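Local coordinates for protein CaaX farnesyltransferase alpha subunit Ram2 (Aspergillus fumigatus, PDB 4L9P) that probably serves as the alpha subunit of a heterodimeric protein farnesyltransferase, which attaches an isoprenoid to the cysteine of CAAX-motif proteins, at residues Q249-I252 and L253-P256; A272-P275 and L276-K280. The protein carries 1 engineered substitution. One frame throughout, in Å; residues are numbered along the deposited sequence.

How the contacts relate
Both contacts are local, each made within one continuous run of chain, and they follow one another in sequence with centres about 18 Å apart. Contact 1 closes the C-terminal end of helix 238-254 and is partly buried, with Ile-252 and Ala-255 inside; contact 2 lies at the surface, in the connection from helix 259-272 to helix 280-284. Each holds an Arg-Glu salt bridge: in contact 1, i to i+3, two nitrogens take one oxygen each; in contact 2, i to i+4, a single nitrogen serves, on an arginine that also meets two acids of helix 238-254. The two meet where Ile-252 CD1 packs 3.6 Å from Trp-279 CZ3, so the buried tryptophan of the loop rests on the helix.

Contact 1 of 2, residues Q249-I252 and L253-P256; sequences QSRI and LEAP
Arg-251 grips Glu-254 side-on with two nitrogens, one to each carboxylate oxygen: NH2 of Arg-251 lies 2.8 Å from OE2 of Glu-254, and NE of Arg-251 lies 3.1 Å from OE1 of the same residue. Both oxygens sit almost in the guanidinium plane, yet both are met from above the carboxylate plane, because the two flat groups are turned 53° apart. Bends at chi2 (-68°) and chi3 (73°) fold the arginine chain round to its partner one turn on, so the side chains lie side by side.

The backbone shows the helix running out. Leu-253 N still donates to Gln-249 O (3.1 Å), an i to i+4 bond. The next two amides reach back only three residues, Glu-254 N to Arg-251 O (3.1 Å) and Ala-255 N to Ile-252 O (2.9 Å). Pro-256 has no N-H to offer, although its nitrogen lies 3.0 Å from Ile-252 O. A water donates to both Arg-251 O and Ala-255 O, so Arg-251 O is gripped twice.

Ile-252 turns inward to Trp-262, Trp-279 and Phe-282, while Ala-255 and Pro-256 pack on Asp-84 of the beta subunit. The chemistry is that of a helix C-terminus: amides reaching back three residues in place of four, with a bridging water, serve the last helical carbonyls, and Ser-303 OG and Trp-262 NE1 serve Pro-256 O just beyond.

Contact 2 of 2, residues A272-P275 and L276-K280; sequences AGRP and LSEWK
The guanidinium of Arg-274 is held by three acidic residues: NH1 donates to Glu-278 OE1 at 3.2 Å and also pairs with Asp-242, while NH2 forms a salt bridge with Glu-238, its strongest polar partner. The Glu-278 bond is moderately straight (152° at the hydrogen) and uses the syn lone pair of OE1. That oxygen is tilted 16° from the guanidinium plane, and the two planes stand 41° apart. This is a one-nitrogen grip, with the other carboxylate oxygen turned to the aliphatic part of the arginine: OE2 of Glu-278 comes within 3.0 Å of CD of Arg-274. An arginine chain extended from CG to NE carries the guanidinium past the carboxylate toward the two acids of helix 238-254. Three carboxylates around one guanidinium would be expected to favour its positive charge and fix its rotation.

Between these side chains the backbone makes a 3-10 turn. Glu-278 N donates to Pro-275 O at 3.1 Å, and within the later segment Trp-279 N reaches Leu-276 O at 2.9 Å. The Pro-275 ring lies beside the serine, its CG 3.5 Å from Ser-277 OG. Just upstream, Gly-273 ends helix 259-272 in a Schellman motif, its positive phi suiting a residue without a side chain.

Downstream, Trp-279 occupies the N-cap position of helix 280-284; its ring stacks with Trp-309 and meets Phe-282 edge-to-face. The connection therefore bridges three helices: Arg-274 ties it to helix 238-254, Glu-278 touches Leu-269 of helix 259-272, and Glu-317 of helix 304-317 accepts from the amides of Leu-276 and Ser-277.

Contact 1 of 2, residues Q249-I252 and L253-P256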
# COMPACT_ATOMS: atom_id res chain seq x y z
N GLN A 249 5.30 -10.46 -27.61
CA GLN A 249 6.60 -10.39 -28.28
C GLN A 249 6.68 -9.14 -29.12
O GLN A 249 7.70 -8.48 -29.15
CB GLN A 249 6.86 -11.63 -29.14
CG GLN A 249 7.05 -12.88 -28.31
CD GLN A 249 7.57 -14.06 -29.12
OE1 GLN A 249 7.60 -14.00 -30.35
NE2 GLN A 249 8.00 -15.13 -28.44
N SER A 250 5.61 -8.81 -29.86
CA SER A 250 5.66 -7.62 -30.72
C SER A 250 5.85 -6.34 -29.92
O SER A 250 6.56 -5.43 -30.34
CB SER A 250 4.37 -7.47 -31.49
OG SER A 250 4.24 -8.49 -32.45
N ARG A 251 5.22 -6.26 -28.75
CA ARG A 251 5.43 -5.09 -27.92
C ARG A 251 6.84 -5.05 -27.32
O ARG A 251 7.44 -3.99 -27.23
CB ARG A 251 4.38 -5.03 -26.80
CG ARG A 251 2.93 -4.94 -27.28
CD ARG A 251 2.56 -3.60 -27.99
NE ARG A 251 3.08 -3.41 -29.28
CZ ARG A 251 2.61 -4.02 -30.39
NH1 ARG A 251 1.65 -4.94 -30.27
NH2 ARG A 251 3.14 -3.76 -31.60
N ILE A 252 7.34 -6.21 -26.88
CA ILE A 252 8.72 -6.29 -26.34
C ILE A 252 9.73 -5.76 -27.37
O ILE A 252 10.63 -4.97 -27.03
CB ILE A 252 9.06 -7.73 -25.94
CG1 ILE A 252 8.29 -8.04 -24.62
CG2 ILE A 252 10.59 -7.92 -25.76
CD1 ILE A 252 8.28 -9.54 -24.29
N LEU A 253 9.55 -6.10 -28.64
CA LEU A 253 10.53 -5.69 -29.65
C LEU A 253 10.57 -4.15 -29.82
O LEU A 253 11.58 -3.59 -30.24
CB LEU A 253 10.21 -6.37 -30.99
CG LEU A 253 10.47 -7.88 -31.02
CD1 LEU A 253 9.79 -8.51 -32.25
CD2 LEU A 253 11.97 -8.19 -31.02
N GLU A 254 9.50 -3.46 -29.46
CA GLU A 254 9.52 -2.00 -29.51
C GLU A 254 10.36 -1.37 -28.41
O GLU A 254 10.79 -0.21 -28.55
CB GLU A 254 8.10 -1.43 -29.40
CG GLU A 254 7.19 -1.89 -30.53
CD GLU A 254 5.71 -1.57 -30.31
OE1 GLU A 254 5.28 -1.20 -29.22
OE2 GLU A 254 4.97 -1.67 -31.29
N ALA A 255 10.58 -2.12 -27.30
CA ALA A 255 11.25 -1.55 -26.10
C ALA A 255 11.60 -2.70 -25.20
O ALA A 255 10.89 -3.03 -24.28
CB ALA A 255 10.34 -0.51 -25.37
N PRO A 256 12.71 -3.39 -25.51
CA PRO A 256 12.94 -4.68 -24.83
C PRO A 256 13.22 -4.56 -23.33
O PRO A 256 13.06 -5.56 -22.65
CB PRO A 256 14.21 -5.23 -25.54
CG PRO A 256 14.08 -4.66 -26.90
CD PRO A 256 13.63 -3.22 -26.66
O HOH W 1 8.01 -3.04 -24.68

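Contact 2 of 2, residues A272-P275 and L276-K280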
# COMPACT_ATOMS: atom_id res chain seq x y z
N ALA A 272 -1.82 -20.62 -18.81
CA ALA A 272 -1.99 -21.67 -19.82
C ALA A 272 -1.35 -23.03 -19.43
O ALA A 272 -1.56 -24.04 -20.12
CB ALA A 272 -1.42 -21.20 -21.14
N GLY A 273 -0.53 -23.05 -18.36
CA GLY A 273 0.13 -24.31 -18.03
C GLY A 273 1.27 -24.63 -18.98
O GLY A 273 1.63 -25.80 -19.19
N ARG A 274 1.85 -23.58 -19.54
CA ARG A 274 2.94 -23.73 -20.47
C ARG A 274 4.26 -23.29 -19.84
O ARG A 274 4.31 -22.39 -18.99
CB ARG A 274 2.69 -22.91 -21.71
CG ARG A 274 1.54 -23.38 -22.55
CD ARG A 274 1.53 -22.52 -23.81
NE ARG A 274 0.33 -22.69 -24.61
CZ ARG A 274 0.15 -22.11 -25.79
NH1 ARG A 274 1.10 -21.38 -26.35
NH2 ARG A 274 -0.99 -22.29 -26.42
N PRO A 275 5.36 -23.91 -20.29
CA PRO A 275 6.65 -23.60 -19.66
C PRO A 275 7.32 -22.34 -20.19
O PRO A 275 7.11 -21.98 -21.33
CB PRO A 275 7.50 -24.82 -20.02
CG PRO A 275 6.96 -25.23 -21.37
CD PRO A 275 5.46 -25.00 -21.29
N LEU A 276 8.16 -21.69 -19.38
CA LEU A 276 8.96 -20.55 -19.85
C LEU A 276 9.83 -20.92 -21.07
O LEU A 276 10.14 -20.07 -21.89
CB LEU A 276 9.85 -20.03 -18.72
CG LEU A 276 9.06 -19.49 -17.52
CD1 LEU A 276 10.02 -19.13 -16.40
CD2 LEU A 276 8.16 -18.26 -17.86
N SER A 277 10.17 -22.19 -21.21
CA SER A 277 11.03 -22.58 -22.33
C SER A 277 10.38 -22.34 -23.71
O SER A 277 11.08 -22.34 -24.74
CB SER A 277 11.49 -24.05 -22.17
OG SER A 277 10.36 -24.89 -22.07
N GLU A 278 9.05 -22.14 -23.77
CA GLU A 278 8.46 -21.72 -25.03
C GLU A 278 9.10 -20.48 -25.60
O GLU A 278 9.00 -20.25 -26.80
CB GLU A 278 6.97 -21.41 -24.90
CG GLU A 278 6.15 -22.62 -24.72
CD GLU A 278 4.73 -22.48 -25.27
OE1 GLU A 278 4.27 -21.38 -25.77
OE2 GLU A 278 4.07 -23.53 -25.14
N TRP A 279 9.66 -19.64 -24.74
CA TRP A 279 10.31 -18.42 -25.20
C TRP A 279 11.84 -18.44 -25.12
O TRP A 279 12.47 -17.40 -25.12
CB TRP A 279 9.80 -17.21 -24.40
CG TRP A 279 8.49 -16.68 -24.89
CD1 TRP A 279 7.53 -17.30 -25.69
CD2 TRP A 279 8.03 -15.37 -24.65
NE1 TRP A 279 6.49 -16.41 -25.93
CE2 TRP A 279 6.78 -15.22 -25.30
CE3 TRP A 279 8.58 -14.29 -23.96
CZ2 TRP A 279 6.04 -14.02 -25.25
CZ3 TRP A 279 7.88 -13.11 -23.90
CH2 TRP A 279 6.63 -12.96 -24.58
N LYS A 280 12.43 -19.63 -25.08
CA LYS A 280 13.87 -19.70 -24.89
C LYS A 280 14.60 -18.99 -26.03
O LYS A 280 15.49 -18.20 -25.79
CB LYS A 280 14.31 -21.15 -24.76
CG LYS A 280 15.78 -21.34 -24.39
CD LYS A 280 16.12 -22.82 -24.32
CE LYS A 280 17.61 -23.00 -24.20
NZ LYS A 280 17.98 -24.43 -24.36